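PDB 3IDU: uncharacterized protein from Pyrococcus furiosus, which is of unknown function but binds two manganese ions through this CARDB domain, an all-beta module of a longer archaeal protein. Local coordinates for residues Val56-Trp66 with Lys76-Pro84. Residues are numbered along the deposited sequence; the frame is centred on the assembly and turned at random.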
loop_
_atom_site.group_PDB
_atom_site.type_symbol
_atom_site.label_atom_id
_atom_site.label_comp_id
_atom_site.label_asym_id
_atom_site.label_seq_id
_atom_site.Cartn_x
_atom_site.Cartn_y
_atom_site.Cartn_z
ATOM N N VAL A 56 -5.945 -0.574 4.063
ATOM C CA VAL A 56 -5.149 -1.676 4.585
ATOM C C VAL A 56 -6.126 -2.662 5.214
ATOM O O VAL A 56 -7.027 -2.278 5.959
ATOM C CB VAL A 56 -4.112 -1.203 5.641
ATOM C CG1 VAL A 56 -3.613 -2.395 6.457
ATOM C CG2 VAL A 56 -2.933 -0.549 4.941
ATOM N N TYR A 57 -5.938 -3.933 4.879
ATOM C CA TYR A 57 -6.767 -5.026 5.364
ATOM C C TYR A 57 -5.885 -6.029 6.084
ATOM O O TYR A 57 -4.728 -6.225 5.715
ATOM C CB TYR A 57 -7.424 -5.765 4.197
ATOM C CG TYR A 57 -8.349 -4.947 3.332
ATOM C CD1 TYR A 57 -9.712 -4.882 3.608
ATOM C CD2 TYR A 57 -7.868 -4.259 2.218
ATOM C CE1 TYR A 57 -10.575 -4.161 2.798
ATOM C CE2 TYR A 57 -8.727 -3.532 1.403
ATOM C CZ TYR A 57 -10.078 -3.487 1.698
ATOM O OH TYR A 57 -10.924 -2.766 0.889
ATOM N N ILE A 58 -6.444 -6.670 7.101
ATOM C CA ILE A 58 -5.734 -7.697 7.848
ATOM C C ILE A 58 -6.667 -8.904 7.791
ATOM O O ILE A 58 -7.770 -8.864 8.330
ATOM C CB ILE A 58 -5.481 -7.245 9.295
ATOM C CG1 ILE A 58 -4.530 -6.041 9.283
ATOM C CG2 ILE A 58 -4.907 -8.396 10.114
ATOM C CD1 ILE A 58 -4.221 -5.469 10.649
ATOM N N ASN A 59 -6.215 -9.966 7.125
ATOM C CA ASN A 59 -7.015 -11.175 6.936
ATOM C C ASN A 59 -8.382 -10.853 6.329
ATOM O O ASN A 59 -9.415 -11.382 6.748
ATOM C CB ASN A 59 -7.158 -11.954 8.252
ATOM C CG ASN A 59 -6.020 -12.942 8.463
ATOM O OD1 ASN A 59 -5.122 -13.053 7.626
ATOM N ND2 ASN A 59 -6.053 -13.669 9.576
ATOM N N GLY A 60 -8.367 -9.967 5.334
ATOM C CA GLY A 60 -9.579 -9.589 4.625
ATOM C C GLY A 60 -10.476 -8.548 5.257
ATOM O O GLY A 60 -11.384 -8.042 4.600
ATOM N N THR A 61 -10.240 -8.228 6.524
ATOM C CA THR A 61 -11.064 -7.237 7.205
ATOM C C THR A 61 -10.357 -5.883 7.205
ATOM O O THR A 61 -9.186 -5.787 7.559
ATOM C CB THR A 61 -11.368 -7.676 8.651
ATOM O OG1 THR A 61 -12.116 -8.901 8.624
ATOM C CG2 THR A 61 -12.179 -6.607 9.378
ATOM N N LEU A 62 -11.077 -4.845 6.794
ATOM C CA LEU A 62 -10.518 -3.503 6.732
ATOM C C LEU A 62 -9.973 -3.077 8.084
ATOM O O LEU A 62 -10.612 -3.282 9.121
ATOM C CB LEU A 62 -11.585 -2.507 6.259
ATOM C CG LEU A 62 -11.170 -1.049 6.013
ATOM C CD1 LEU A 62 -10.168 -0.975 4.874
ATOM C CD2 LEU A 62 -12.397 -0.213 5.696
ATOM N N TYR A 63 -8.787 -2.483 8.060
ATOM C CA TYR A 63 -8.135 -2.020 9.274
ATOM C C TYR A 63 -7.989 -0.504 9.300
ATOM O O TYR A 63 -8.369 0.145 10.269
ATOM C CB TYR A 63 -6.756 -2.670 9.411
ATOM C CG TYR A 63 -6.037 -2.282 10.684
ATOM C CD1 TYR A 63 -4.824 -1.597 10.644
ATOM C CD2 TYR A 63 -6.577 -2.594 11.931
ATOM C CE1 TYR A 63 -4.163 -1.234 11.814
ATOM C CE2 TYR A 63 -5.927 -2.235 13.106
ATOM C CZ TYR A 63 -4.721 -1.556 13.041
ATOM O OH TYR A 63 -4.079 -1.201 14.205
ATOM N N LYS A 64 -7.443 0.073 8.235
ATOM C CA LYS A 64 -7.263 1.518 8.222
ATOM C C LYS A 64 -7.433 2.081 6.824
ATOM O O LYS A 64 -7.184 1.397 5.832
ATOM C CB LYS A 64 -5.875 1.870 8.766
ATOM C CG LYS A 64 -5.656 3.346 9.068
ATOM C CD LYS A 64 -4.292 3.559 9.707
ATOM C CE LYS A 64 -4.026 5.029 10.002
ATOM N NZ LYS A 64 -2.678 5.241 10.603
ATOM N N ASN A 65 -7.873 3.332 6.748
ATOM C CA ASN A 65 -8.060 3.969 5.458
ATOM C C ASN A 65 -7.460 5.364 5.420
ATOM O O ASN A 65 -7.385 6.059 6.438
ATOM C CB ASN A 65 -9.549 4.006 5.080
ATOM C CG ASN A 65 -10.422 4.541 6.188
ATOM O OD1 ASN A 65 -10.241 5.670 6.647
ATOM N ND2 ASN A 65 -11.387 3.732 6.624
ATOM N N TRP A 66 -7.009 5.746 4.232
ATOM C CA TRP A 66 -6.392 7.043 3.985
ATOM C C TRP A 66 -6.928 7.600 2.679
ATOM O O TRP A 66 -7.355 6.858 1.797
ATOM C CB TRP A 66 -4.884 6.906 3.793
ATOM C CG TRP A 66 -4.088 6.440 4.956
ATOM C CD1 TRP A 66 -3.399 7.219 5.839
ATOM C CD2 TRP A 66 -3.792 5.085 5.300
ATOM N NE1 TRP A 66 -2.681 6.435 6.704
ATOM C CE2 TRP A 66 -2.906 5.118 6.398
ATOM C CE3 TRP A 66 -4.188 3.842 4.785
ATOM C CZ2 TRP A 66 -2.402 3.957 6.991
ATOM C CZ3 TRP A 66 -3.690 2.690 5.372
ATOM C CH2 TRP A 66 -2.805 2.756 6.466
ATOM N N LYS A 76 4.604 8.542 -1.229
ATOM C CA LYS A 76 4.292 8.906 0.143
ATOM C C LYS A 76 4.329 7.655 0.997
ATOM O O LYS A 76 3.987 6.561 0.538
ATOM C CB LYS A 76 2.918 9.573 0.234
ATOM C CG LYS A 76 2.907 11.010 -0.262
ATOM C CD LYS A 76 1.536 11.667 -0.124
ATOM C CE LYS A 76 1.613 13.134 -0.529
ATOM N NZ LYS A 76 0.294 13.823 -0.506
ATOM N N VAL A 77 4.774 7.821 2.238
ATOM C CA VAL A 77 4.857 6.717 3.173
ATOM C C VAL A 77 3.786 6.907 4.231
ATOM O O VAL A 77 3.797 7.881 4.988
ATOM C CB VAL A 77 6.247 6.649 3.855
ATOM C CG1 VAL A 77 6.300 5.465 4.816
ATOM C CG2 VAL A 77 7.334 6.515 2.799
ATOM N N LEU A 78 2.837 5.981 4.249
ATOM C CA LEU A 78 1.742 6.009 5.204
ATOM C C LEU A 78 2.106 5.016 6.291
ATOM O O LEU A 78 2.672 3.963 6.010
ATOM C CB LEU A 78 0.445 5.578 4.524
ATOM C CG LEU A 78 0.081 6.316 3.234
ATOM C CD1 LEU A 78 -1.258 5.799 2.735
ATOM C CD2 LEU A 78 0.018 7.814 3.489
ATOM N N THR A 79 1.790 5.341 7.534
ATOM C CA THR A 79 2.127 4.433 8.613
ATOM C C THR A 79 0.914 4.015 9.418
ATOM O O THR A 79 -0.114 4.692 9.423
ATOM C CB THR A 79 3.139 5.073 9.578
ATOM O OG1 THR A 79 2.557 6.243 10.163
ATOM C CG2 THR A 79 4.411 5.456 8.838
ATOM N N PHE A 80 1.040 2.879 10.085
ATOM C CA PHE A 80 -0.021 2.375 10.941
ATOM C C PHE A 80 0.587 1.382 11.916
ATOM O O PHE A 80 1.470 0.598 11.555
ATOM C CB PHE A 80 -1.146 1.714 10.124
ATOM C CG PHE A 80 -0.757 0.416 9.466
ATOM C CD1 PHE A 80 -0.203 0.405 8.188
ATOM C CD2 PHE A 80 -0.963 -0.799 10.119
ATOM C CE1 PHE A 80 0.140 -0.798 7.569
ATOM C CE2 PHE A 80 -0.623 -2.007 9.510
ATOM C CZ PHE A 80 -0.071 -2.007 8.232
ATOM N N ASN A 81 0.133 1.436 13.162
ATOM C CA ASN A 81 0.633 0.524 14.179
ATOM C C ASN A 81 -0.357 -0.613 14.347
ATOM O O ASN A 81 -1.556 -0.443 14.132
ATOM C CB ASN A 81 0.814 1.244 15.518
ATOM C CG ASN A 81 1.733 2.448 15.416
ATOM O OD1 ASN A 81 2.725 2.432 14.681
ATOM N ND2 ASN A 81 1.414 3.498 16.168
ATOM N N TRP A 82 0.153 -1.778 14.726
ATOM C CA TRP A 82 -0.691 -2.940 14.930
ATOM C C TRP A 82 -0.188 -3.787 16.090
ATOM O O TRP A 82 0.948 -4.267 16.080
ATOM C CB TRP A 82 -0.746 -3.789 13.659
ATOM C CG TRP A 82 -1.569 -5.036 13.807
ATOM C CD1 TRP A 82 -2.787 -5.149 14.419
ATOM C CD2 TRP A 82 -1.260 -6.334 13.289
ATOM N NE1 TRP A 82 -3.254 -6.438 14.312
ATOM C CE2 TRP A 82 -2.337 -7.187 13.623
ATOM C CE3 TRP A 82 -0.175 -6.861 12.576
ATOM C CZ2 TRP A 82 -2.362 -8.537 13.265
ATOM C CZ3 TRP A 82 -0.200 -8.204 12.217
ATOM C CH2 TRP A 82 -1.290 -9.028 12.564
ATOM N N THR A 83 -1.047 -3.962 17.086
ATOM C CA THR A 83 -0.716 -4.757 18.258
ATOM C C THR A 83 -1.601 -5.998 18.258
ATOM O O THR A 83 -2.732 -5.959 18.749
ATOM C CB THR A 83 -0.964 -3.966 19.555
ATOM O OG1 THR A 83 -0.300 -2.697 19.476
ATOM C CG2 THR A 83 -0.425 -4.735 20.753
ATOM N N PRO A 84 -1.105 -7.111 17.686
ATOM C CA PRO A 84 -1.828 -8.385 17.605
ATOM C C PRO A 84 -2.255 -8.892 18.977
ATOM O O PRO A 84 -1.540 -8.702 19.963
ATOM C CB PRO A 84 -0.812 -9.323 16.957
ATOM C CG PRO A 84 0.004 -8.415 16.120
ATOM C CD PRO A 84 0.199 -7.213 17.007
HETATM O O HOH W 1 -4.184 -2.854 16.522
HETATM O O HOH W 2 -2.580 3.305 13.117
#
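Y63 and K64 reach across from strand 61-66 and grip the backbone of strand 76-82 at two carbonyls. Y63 OH donates to N81 O at 2.6 Å, in the carbonyl plane, while a water donates to the same hydroxyl. K64 runs fully extended, CG anti to the backbone N (chi1 -168°), which carries NZ to T79 O at 2.9 Å; on the way its CD passes F80 CB, and a second water links NZ to N81 N. Y63 and K64 share V56 as their partner in the hairpin, a classic beta bulge, with V56 O accepting from both backbone N-H groups, and so two successive side chains can point at the same opposing strand. The F80 ring lies alongside: V56 CG1 sits over one of its faces, 4.0 Å from F80 CZ, and Y63 CE1 comes obliquely to F80 CD2 at 3.6 Å. W82 turns an edge toward the face of Y63, planes at 65°, and takes I58 CD1 almost squarely over its five-membered ring, 3.8 Å from the centroid; P84 CG covers the other face. At the far end the W66 indole is clasped between L78 CD1, 3.7 Å from W66 CG, on one face and the K64 CG methylene on the other, while its benzo edge meets T79 O and F80 CD1. With an alanine in place of the W66 indole, L78 CD1 would probably lose its aromatic platform and the K64 chain would be freer to swing off T79 O. Y37 of strand 35-43 and Y90 of strand 88-96 extend the aromatic cluster of Y63, F80 and W82. The hairpin 56-66, with its type I' turn, and strand 76-82 belong to different sheets, so these side chains close one edge of the two-sheet, immunoglobulin-like beta sandwich characteristic of CARDB domains in the E-set clan.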